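Local coordinates for protein beta-xylosidase (Uncultured organism, PDB 4MLG) that probably hydrolyses xylo-oligosaccharides to release xylose, acting as a beta-xylosidase of glycoside hydrolase family 43 on a beta-propeller scaffold with a bound calcium ion, at residues M1-P9 / F54-V64; T217-S225 / F236-C247. All coordinates share one frame; numbering follows the deposited sequence.

Contact 1 (M1-P9 / F54-V64); sequences MKEPRYLVP and FSMDDVEQGEV
The amino terminus of the chain, Met1 N, lies 2.7 Å from Glu60 OE2, a salt bridge and hydrogen bond together. The approach is on the anti side of the carboxylate oxygen, 17° out of the carboxylate plane. Glu307 OE1 makes a second, weak bond to the same nitrogen, while Tyr285 OH weakly bonds the other carboxylate oxygen of Glu60. The carbon part of Met1 bends at its last torsion, which brings CE back against the Glu60 stem, CE to CG 3.6 Å, and near CG1 of Val59.

Arg5 enters the 58-62 turn end on. With CG anti to the backbone N and the chain extended as far as NE, the guanidinium meets backbone oxygens at its edge. NH1 donates to Val59 O, and NH2 points almost straight at Gly62 O (N-H...O 171°); both separations are modelled very short, so the partners are surer than the lengths. Within the turn, Asp58 OD2 accepts from Gln61 N, an Asx motif.

The contact joins neighbouring blades where the beta-propeller ring closes: strand 5-6 pairs with strand 302-308 as the outermost strand of the last blade, and 54-64 leaves strand 50-56 of the first. Between the blades lies an apolar seam. Leu7 CD2 reaches Met56 CE at 3.7 Å, the two side chains crossing at about a right angle, and also lies over one face of the Arg5 guanidinium, toward its rim. Farther along, Val8 CG2 rests on the Phe54 ring, 3.7 Å from its centroid and 15° off the normal, a CH-pi contact. Leu303 and Phe287 pack against Leu7, and Pro29 against Phe54.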
loop_
_atom_site.group_PDB
_atom_site.type_symbol
_atom_site.label_atom_id
_atom_site.label_comp_id
_atom_site.label_asym_id
_atom_site.label_seq_id
_atom_site.Cartn_x
_atom_site.Cartn_y
_atom_site.Cartn_z
ATOM N N MET A 1 39.991 9.658 18.044
ATOM C CA MET A 1 39.297 10.876 18.446
ATOM C C MET A 1 38.850 10.821 19.905
ATOM O O MET A 1 38.082 9.943 20.298
ATOM C CB MET A 1 38.099 11.143 17.528
ATOM C CG MET A 1 37.224 9.925 17.270
ATOM S SD MET A 1 35.740 10.310 16.321
ATOM C CE MET A 1 36.452 11.004 14.833
ATOM N N LYS A 2 39.345 11.760 20.706
ATOM C CA LYS A 2 38.962 11.846 22.110
ATOM C C LYS A 2 37.603 12.521 22.245
ATOM O O LYS A 2 36.849 12.249 23.180
ATOM C CB LYS A 2 40.014 12.614 22.912
ATOM C CG LYS A 2 41.388 11.961 22.926
ATOM C CD LYS A 2 42.380 12.779 23.735
ATOM C CE LYS A 2 43.754 12.128 23.746
ATOM N NZ LYS A 2 44.745 12.928 24.518
ATOM N N GLU A 3 37.299 13.406 21.301
ATOM C CA GLU A 3 36.027 14.115 21.287
ATOM C C GLU A 3 35.285 13.851 19.981
ATOM O O GLU A 3 35.912 13.686 18.933
ATOM C CB GLU A 3 36.252 15.618 21.469
ATOM C CG GLU A 3 37.005 15.988 22.738
ATOM C CD GLU A 3 36.223 15.675 24.000
ATOM O OE1 GLU A 3 34.976 15.634 23.938
ATOM O OE2 GLU A 3 36.858 15.471 25.056
ATOM N N PRO A 4 33.944 13.800 20.045
ATOM C CA PRO A 4 33.102 13.600 18.860
ATOM C C PRO A 4 33.327 14.692 17.819
ATOM O O PRO A 4 33.394 15.871 18.164
ATOM C CB PRO A 4 31.683 13.698 19.424
ATOM C CG PRO A 4 31.817 13.314 20.852
ATOM C CD PRO A 4 33.148 13.852 21.283
ATOM N N ARG A 5 33.438 14.293 16.556
ATOM C CA ARG A 5 33.734 15.229 15.479
ATOM C C ARG A 5 32.534 15.431 14.560
ATOM O O ARG A 5 31.949 14.466 14.070
ATOM C CB ARG A 5 34.932 14.733 14.666
ATOM C CG ARG A 5 35.227 15.560 13.427
ATOM C CD ARG A 5 36.223 14.860 12.516
ATOM N NE ARG A 5 36.438 15.601 11.276
ATOM C CZ ARG A 5 37.152 15.150 10.249
ATOM N NH1 ARG A 5 37.722 13.954 10.308
ATOM N NH2 ARG A 5 37.294 15.895 9.162
ATOM N N TYR A 6 32.168 16.691 14.335
ATOM C CA TYR A 6 31.120 17.024 13.378
ATOM C C TYR A 6 31.689 17.021 11.962
ATOM O O TYR A 6 32.716 17.646 11.697
ATOM C CB TYR A 6 30.496 18.383 13.706
ATOM C CG TYR A 6 29.594 18.363 14.921
ATOM C CD1 TYR A 6 28.249 18.040 14.801
ATOM C CD2 TYR A 6 30.085 18.665 16.184
ATOM C CE1 TYR A 6 27.417 18.017 15.906
ATOM C CE2 TYR A 6 29.261 18.645 17.297
ATOM C CZ TYR A 6 27.927 18.321 17.150
ATOM O OH TYR A 6 27.099 18.299 18.249
ATOM N N LEU A 7 31.018 16.315 11.057
ATOM C CA LEU A 7 31.546 16.099 9.714
ATOM C C LEU A 7 31.044 17.115 8.690
ATOM O O LEU A 7 31.821 17.619 7.879
ATOM C CB LEU A 7 31.232 14.677 9.247
ATOM C CG LEU A 7 31.748 13.566 10.162
ATOM C CD1 LEU A 7 31.326 12.203 9.646
ATOM C CD2 LEU A 7 33.259 13.651 10.288
ATOM N N VAL A 8 29.748 17.406 8.719
ATOM C CA VAL A 8 29.164 18.357 7.776
ATOM C C VAL A 8 28.521 19.536 8.502
ATOM O O VAL A 8 27.352 19.474 8.886
ATOM C CB VAL A 8 28.122 17.687 6.862
ATOM C CG1 VAL A 8 27.627 18.674 5.814
ATOM C CG2 VAL A 8 28.717 16.458 6.195
ATOM N N PRO A 9 29.293 20.616 8.695
ATOM C CA PRO A 9 28.834 21.822 9.393
ATOM C C PRO A 9 27.962 22.716 8.514
ATOM O O PRO A 9 27.152 23.482 9.034
ATOM C CB PRO A 9 30.143 22.553 9.732
ATOM C CG PRO A 9 31.248 21.563 9.464
ATOM C CD PRO A 9 30.727 20.685 8.381
ATOM N N PHE A 54 28.282 11.384 1.323
ATOM C CA PHE A 54 29.572 11.869 1.798
ATOM C C PHE A 54 30.590 10.736 1.892
ATOM O O PHE A 54 30.235 9.593 2.181
ATOM C CB PHE A 54 29.421 12.559 3.155
ATOM C CG PHE A 54 28.463 13.717 3.143
ATOM C CD1 PHE A 54 28.877 14.972 2.730
ATOM C CD2 PHE A 54 27.149 13.551 3.550
ATOM C CE1 PHE A 54 27.999 16.040 2.719
ATOM C CE2 PHE A 54 26.267 14.613 3.541
ATOM C CZ PHE A 54 26.692 15.859 3.125
ATOM N N SER A 55 31.856 11.058 1.644
ATOM C CA SER A 55 32.923 10.065 1.715
ATOM C C SER A 55 34.163 10.624 2.406
ATOM O O SER A 55 34.462 11.813 2.298
ATOM C CB SER A 55 33.283 9.559 0.317
ATOM O OG SER A 55 33.725 10.620 -0.511
ATOM N N MET A 56 34.878 9.759 3.120
ATOM C CA MET A 56 36.085 10.165 3.829
ATOM C C MET A 56 37.228 9.192 3.564
ATOM O O MET A 56 37.003 8.050 3.165
ATOM C CB MET A 56 35.823 10.242 5.335
ATOM C CG MET A 56 34.577 11.018 5.721
ATOM S SD MET A 56 34.329 11.085 7.504
ATOM C CE MET A 56 35.744 12.064 7.999
ATOM N N ASP A 57 38.453 9.653 3.791
ATOM C CA ASP A 57 39.627 8.791 3.719
ATOM C C ASP A 57 40.173 8.558 5.123
ATOM O O ASP A 57 40.786 7.528 5.402
ATOM C CB ASP A 57 40.701 9.407 2.823
ATOM C CG ASP A 57 40.416 9.205 1.348
ATOM O OD1 ASP A 57 39.928 8.115 0.983
ATOM O OD2 ASP A 57 40.679 10.133 0.554
ATOM N N ASP A 58 39.941 9.529 6.001
ATOM C CA ASP A 58 40.350 9.433 7.396
ATOM C C ASP A 58 39.263 10.020 8.292
ATOM O O ASP A 58 38.938 11.201 8.192
ATOM C CB ASP A 58 41.673 10.164 7.619
ATOM C CG ASP A 58 42.171 10.046 9.044
ATOM O OD1 ASP A 58 41.934 8.992 9.671
ATOM O OD2 ASP A 58 42.799 11.007 9.536
ATOM N N VAL A 59 38.649 9.178 9.102
ATOM C CA VAL A 59 37.537 9.623 9.912
ATOM C C VAL A 59 37.944 10.671 10.938
ATOM O O VAL A 59 37.267 11.671 11.113
ATOM C CB VAL A 59 36.879 8.436 10.636
ATOM C CG1 VAL A 59 35.756 8.913 11.529
ATOM C CG2 VAL A 59 36.351 7.440 9.634
ATOM N N GLU A 60 39.047 10.421 11.627
ATOM C CA GLU A 60 39.517 11.336 12.663
ATOM C C GLU A 60 40.056 12.722 12.290
ATOM O O GLU A 60 39.710 13.697 12.933
ATOM C CB GLU A 60 40.476 10.612 13.587
ATOM C CG GLU A 60 39.753 9.676 14.524
ATOM C CD GLU A 60 40.551 8.443 14.809
ATOM O OE1 GLU A 60 41.127 7.896 13.860
ATOM O OE2 GLU A 60 40.596 8.031 15.976
ATOM N N GLN A 61 40.900 12.823 11.276
ATOM C CA GLN A 61 41.367 14.137 10.831
ATOM C C GLN A 61 41.163 14.401 9.347
ATOM O O GLN A 61 41.624 15.406 8.822
ATOM C CB GLN A 61 42.819 14.398 11.244
ATOM C CG GLN A 61 43.052 15.811 11.761
ATOM C CD GLN A 61 43.844 15.853 13.050
ATOM O OE1 GLN A 61 44.515 14.891 13.411
ATOM N NE2 GLN A 61 43.780 16.973 13.747
ATOM N N GLY A 62 40.481 13.482 8.675
ATOM C CA GLY A 62 40.284 13.544 7.238
ATOM C C GLY A 62 39.337 14.592 6.681
ATOM O O GLY A 62 38.392 14.990 7.324
ATOM N N GLU A 63 39.589 15.035 5.459
ATOM C CA GLU A 63 38.649 15.904 4.768
ATOM C C GLU A 63 37.377 15.153 4.383
ATOM O O GLU A 63 37.419 13.974 4.078
ATOM C CB GLU A 63 39.285 16.516 3.521
ATOM C CG GLU A 63 38.313 17.358 2.721
ATOM C CD GLU A 63 38.913 17.942 1.469
ATOM O OE1 GLU A 63 38.243 17.883 0.419
ATOM O OE2 GLU A 63 40.038 18.468 1.534
ATOM N N VAL A 64 36.244 15.842 4.394
ATOM C CA VAL A 64 34.983 15.222 4.016
ATOM C C VAL A 64 34.492 15.750 2.681
ATOM O O VAL A 64 34.450 16.941 2.457
ATOM C CB VAL A 64 33.900 15.453 5.070
ATOM C CG1 VAL A 64 32.685 14.600 4.763
ATOM C CG2 VAL A 64 34.443 15.129 6.446
#

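Contact 2 (T217-S225 / F236-C247); sequences TKRRFFEAS and FSYSTGDTHLIC
The Phe222 ring carries Gly241 CA over one face, 3.8 Å from the centroid and 21° off the normal, a CH-pi contact, and has Glu223 CG in plane at its edge. Trp155 meets the same ring edge-to-face. Tyr238 is approached differently: Arg219 O and Phe236 O lie in plane at its ring edge, and OH donates to Arg219 O at 2.5 Å within the carbonyl plane. Its CG sits between the backbone N and the carbonyl carbon (chi1 57°), which turns the ring edge toward the carbonyl oxygen of Arg219. Phe221 lies obliquely to it, with planes 51° apart; CD1 of Phe221 reaches CB of Tyr238 at 3.6 Å, while Glu223 N lies over the centre of one Phe221 face. At the far end, Ser225 OG sits at the edge of the Phe236 ring.

These rings lie at the open end of the antiparallel hairpin 223-230/233-239, the inner, axis-facing part of a propeller blade. Glu223 and Ser239 form a hydrogen-bonded pair of it, with Ser239 N to Glu223 O at 2.7 Å. Ser239 O accepts from both Phe222 N (3.1 Å) and Glu223 N (3.2 Å), the signature of a classic beta bulge. Ser239 OG then takes Gly241 N in an ST turn, leading the chain into the 240-245 connection.

That connection is tied back to 217-220. Thr243 OG1 donates to Thr217 O at 2.7 Å and accepts from Thr240 OG1, so one hydroxyl links both segments. Arg220 NH2 pairs with Asp242 OD1 in a salt bridge whose exact placement is less certain, and Thr217 CB lies over the centre of the guanidinium face.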
loop_
_atom_site.group_PDB
_atom_site.type_symbol
_atom_site.label_atom_id
_atom_site.label_comp_id
_atom_site.label_asym_id
_atom_site.label_seq_id
_atom_site.Cartn_x
_atom_site.Cartn_y
_atom_site.Cartn_z
ATOM N N THR A 217 9.925 1.055 27.930
ATOM C CA THR A 217 10.289 1.993 26.867
ATOM C C THR A 217 11.773 2.357 26.840
ATOM O O THR A 217 12.228 3.057 25.935
ATOM C CB THR A 217 9.457 3.291 26.943
ATOM O OG1 THR A 217 9.716 3.958 28.184
ATOM C CG2 THR A 217 7.972 2.981 26.833
ATOM N N LYS A 218 12.527 1.884 27.826
ATOM C CA LYS A 218 13.959 2.157 27.872
ATOM C C LYS A 218 14.769 1.073 27.163
ATOM O O LYS A 218 15.969 1.227 26.944
ATOM C CB LYS A 218 14.429 2.331 29.319
ATOM C CG LYS A 218 14.496 3.786 29.764
ATOM C CD LYS A 218 14.740 3.921 31.260
ATOM C CE LYS A 218 13.442 3.819 32.044
ATOM N NZ LYS A 218 13.639 4.160 33.481
ATOM N N ARG A 219 14.100 -0.016 26.797
ATOM C CA ARG A 219 14.756 -1.138 26.133
ATOM C C ARG A 219 13.983 -1.574 24.890
ATOM O O ARG A 219 14.558 -2.137 23.960
ATOM C CB ARG A 219 14.906 -2.313 27.102
ATOM C CG ARG A 219 15.751 -2.001 28.328
ATOM C CD ARG A 219 15.310 -2.821 29.528
ATOM N NE ARG A 219 15.778 -4.202 29.471
ATOM C CZ ARG A 219 15.295 -5.182 30.227
ATOM N NH1 ARG A 219 14.317 -4.934 31.087
ATOM N NH2 ARG A 219 15.780 -6.410 30.118
ATOM N N ARG A 220 12.680 -1.306 24.888
ATOM C CA ARG A 220 11.795 -1.663 23.779
ATOM C C ARG A 220 12.227 -1.018 22.463
ATOM O O ARG A 220 12.663 0.130 22.442
ATOM C CB ARG A 220 10.354 -1.260 24.120
ATOM C CG ARG A 220 9.445 -1.046 22.923
ATOM C CD ARG A 220 8.808 0.333 22.965
ATOM N NE ARG A 220 9.811 1.393 22.943
ATOM C CZ ARG A 220 9.529 2.690 22.992
ATOM N NH1 ARG A 220 8.269 3.098 23.065
ATOM N NH2 ARG A 220 10.509 3.582 22.968
ATOM N N PHE A 221 12.110 -1.766 21.369
ATOM C CA PHE A 221 12.456 -1.250 20.050
ATOM C C PHE A 221 11.517 -0.128 19.616
ATOM O O PHE A 221 10.300 -0.228 19.778
ATOM C CB PHE A 221 12.433 -2.372 19.010
ATOM C CG PHE A 221 12.691 -1.899 17.607
ATOM C CD1 PHE A 221 13.986 -1.679 17.163
ATOM C CD2 PHE A 221 11.640 -1.675 16.731
ATOM C CE1 PHE A 221 14.229 -1.239 15.871
ATOM C CE2 PHE A 221 11.875 -1.236 15.438
ATOM C CZ PHE A 221 13.171 -1.019 15.008
ATOM N N PHE A 222 12.091 0.934 19.060
ATOM C CA PHE A 222 11.307 2.039 18.520
ATOM C C PHE A 222 11.603 2.221 17.034
ATOM O O PHE A 222 10.692 2.188 16.211
ATOM C CB PHE A 222 11.594 3.338 19.283
ATOM C CG PHE A 222 10.653 4.467 18.944
ATOM C CD1 PHE A 222 9.476 4.646 19.656
ATOM C CD2 PHE A 222 10.946 5.349 17.915
ATOM C CE1 PHE A 222 8.608 5.682 19.345
ATOM C CE2 PHE A 222 10.084 6.387 17.599
ATOM C CZ PHE A 222 8.914 6.553 18.314
ATOM N N GLU A 223 12.878 2.407 16.699
ATOM C CA GLU A 223 13.294 2.612 15.312
ATOM C C GLU A 223 14.808 2.483 15.160
ATOM O O GLU A 223 15.499 2.069 16.090
ATOM C CB GLU A 223 12.852 3.991 14.815
ATOM C CG GLU A 223 13.548 5.144 15.522
ATOM C CD GLU A 223 13.178 6.496 14.949
ATOM O OE1 GLU A 223 12.196 6.571 14.182
ATOM O OE2 GLU A 223 13.875 7.484 15.267
ATOM N N ALA A 224 15.305 2.842 13.977
ATOM C CA ALA A 224 16.741 2.868 13.680
ATOM C C ALA A 224 17.438 1.515 13.818
ATOM O O ALA A 224 18.422 1.392 14.545
ATOM C CB ALA A 224 17.449 3.922 14.530
ATOM N N SER A 225 16.935 0.508 13.109
ATOM C CA SER A 225 17.550 -0.816 13.122
ATOM C C SER A 225 18.948 -0.790 12.514
ATOM O O SER A 225 19.178 -0.142 11.495
ATOM C CB SER A 225 16.682 -1.823 12.364
ATOM O OG SER A 225 15.504 -2.138 13.084
ATOM N N PHE A 236 22.743 -6.305 17.241
ATOM C CA PHE A 236 21.597 -5.556 16.747
ATOM C C PHE A 236 21.353 -4.329 17.614
ATOM O O PHE A 236 20.874 -4.439 18.744
ATOM C CB PHE A 236 20.345 -6.433 16.709
ATOM C CG PHE A 236 19.117 -5.713 16.227
ATOM C CD1 PHE A 236 18.915 -5.493 14.873
ATOM C CD2 PHE A 236 18.169 -5.253 17.127
ATOM C CE1 PHE A 236 17.786 -4.828 14.423
ATOM C CE2 PHE A 236 17.037 -4.586 16.686
ATOM C CZ PHE A 236 16.845 -4.374 15.331
ATOM N N SER A 237 21.693 -3.161 17.083
ATOM C CA SER A 237 21.486 -1.910 17.797
ATOM C C SER A 237 20.284 -1.161 17.229
ATOM O O SER A 237 19.866 -1.408 16.095
ATOM C CB SER A 237 22.743 -1.044 17.741
ATOM O OG SER A 237 23.142 -0.805 16.403
ATOM N N TYR A 238 19.732 -0.247 18.023
ATOM C CA TYR A 238 18.492 0.431 17.661
ATOM C C TYR A 238 18.227 1.648 18.539
ATOM O O TYR A 238 18.916 1.869 19.535
ATOM C CB TYR A 238 17.313 -0.540 17.759
ATOM C CG TYR A 238 17.153 -1.177 19.125
ATOM C CD1 TYR A 238 16.259 -0.661 20.053
ATOM C CD2 TYR A 238 17.895 -2.296 19.482
ATOM C CE1 TYR A 238 16.111 -1.239 21.299
ATOM C CE2 TYR A 238 17.754 -2.880 20.725
ATOM C CZ TYR A 238 16.861 -2.348 21.629
ATOM O OH TYR A 238 16.717 -2.927 22.868
ATOM N N SER A 239 17.218 2.430 18.163
ATOM C CA SER A 239 16.803 3.596 18.938
ATOM C C SER A 239 15.556 3.282 19.759
ATOM O O SER A 239 14.702 2.506 19.332
ATOM C CB SER A 239 16.528 4.784 18.015
ATOM O OG SER A 239 15.897 5.844 18.712
ATOM N N THR A 240 15.454 3.890 20.937
ATOM C CA THR A 240 14.326 3.639 21.827
ATOM C C THR A 240 13.331 4.796 21.835
ATOM O O THR A 240 12.399 4.815 22.639
ATOM C CB THR A 240 14.791 3.368 23.267
ATOM O OG1 THR A 240 15.435 4.536 23.792
ATOM C CG2 THR A 240 15.757 2.193 23.307
ATOM N N GLY A 241 13.539 5.760 20.943
ATOM C CA GLY A 241 12.584 6.836 20.738
ATOM C C GLY A 241 12.385 7.796 21.897
ATOM O O GLY A 241 13.202 8.689 22.126
ATOM N N ASP A 242 11.289 7.611 22.628
ATOM C CA ASP A 242 10.891 8.550 23.673
ATOM C C ASP A 242 11.753 8.488 24.933
ATOM O O ASP A 242 11.535 9.249 25.875
ATOM C CB ASP A 242 9.412 8.368 24.027
ATOM C CG ASP A 242 9.096 6.969 24.512
ATOM O OD1 ASP A 242 9.839 6.031 24.154
ATOM O OD2 ASP A 242 8.099 6.807 25.248
ATOM N N THR A 243 12.726 7.581 24.953
ATOM C CA THR A 243 13.704 7.549 26.034
ATOM C C THR A 243 15.076 7.966 25.514
ATOM O O THR A 243 16.045 8.028 26.270
ATOM C CB THR A 243 13.778 6.172 26.718
ATOM O OG1 THR A 243 13.887 5.145 25.726
ATOM C CG2 THR A 243 12.532 5.930 27.558
ATOM N N HIS A 244 15.137 8.248 24.214
ATOM C CA HIS A 244 16.311 8.850 23.582
ATOM C C HIS A 244 17.594 8.031 23.746
ATOM O O HIS A 244 18.674 8.592 23.922
ATOM C CB HIS A 244 16.528 10.274 24.112
ATOM C CG HIS A 244 15.273 11.090 24.189
ATOM N ND1 HIS A 244 14.345 10.936 25.196
ATOM C CD2 HIS A 244 14.796 12.071 23.387
ATOM C CE1 HIS A 244 13.349 11.783 25.009
ATOM N NE2 HIS A 244 13.598 12.484 23.918
ATOM N N LEU A 245 17.475 6.709 23.679
ATOM C CA LEU A 245 18.630 5.834 23.856
ATOM C C LEU A 245 18.965 5.065 22.585
ATOM O O LEU A 245 18.084 4.753 21.784
ATOM C CB LEU A 245 18.377 4.830 24.980
ATOM C CG LEU A 245 17.954 5.358 26.346
ATOM C CD1 LEU A 245 17.522 4.207 27.236
ATOM C CD2 LEU A 245 19.087 6.134 26.989
ATOM N N ILE A 246 20.246 4.762 22.410
ATOM C CA ILE A 246 20.672 3.803 21.402
ATOM C C ILE A 246 21.159 2.548 22.117
ATOM O O ILE A 246 22.281 2.505 22.624
ATOM C CB ILE A 246 21.788 4.362 20.497
ATOM C CG1 ILE A 246 21.270 5.549 19.685
ATOM C CG2 ILE A 246 22.306 3.283 19.551
ATOM C CD1 ILE A 246 20.246 5.169 18.634
ATOM N N CYS A 247 20.300 1.535 22.176
ATOM C CA CYS A 247 20.628 0.294 22.864
ATOM C C CYS A 247 21.176 -0.734 21.884
ATOM O O CYS A 247 21.278 -0.466 20.686
ATOM C CB CYS A 247 19.398 -0.263 23.580
ATOM S SG CYS A 247 18.745 0.809 24.885
#

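Contact 1 and contact 2 occupy different parts of the propeller and do not touch: their centres are 25 Å apart and their nearest atoms about 13 Å. Contact 1 lies about 20 Å from the chain centre, contact 2 about 11 Å. The calcium ion, bound with Asp85 and His274, gives a common reference: it is about 5 Å from the side chain of Ala224 in contact 2 but about 14 Å from that of Phe54 in contact 1. A sulfate about 3 Å from the Glu223 side chain, probably from the crystallisation liquor, is consistent with a pocket there. Thus 1-9/54-64 connects the terminal blades peripherally, whereas 217-225/236-247 lies in a blade beside the calcium site.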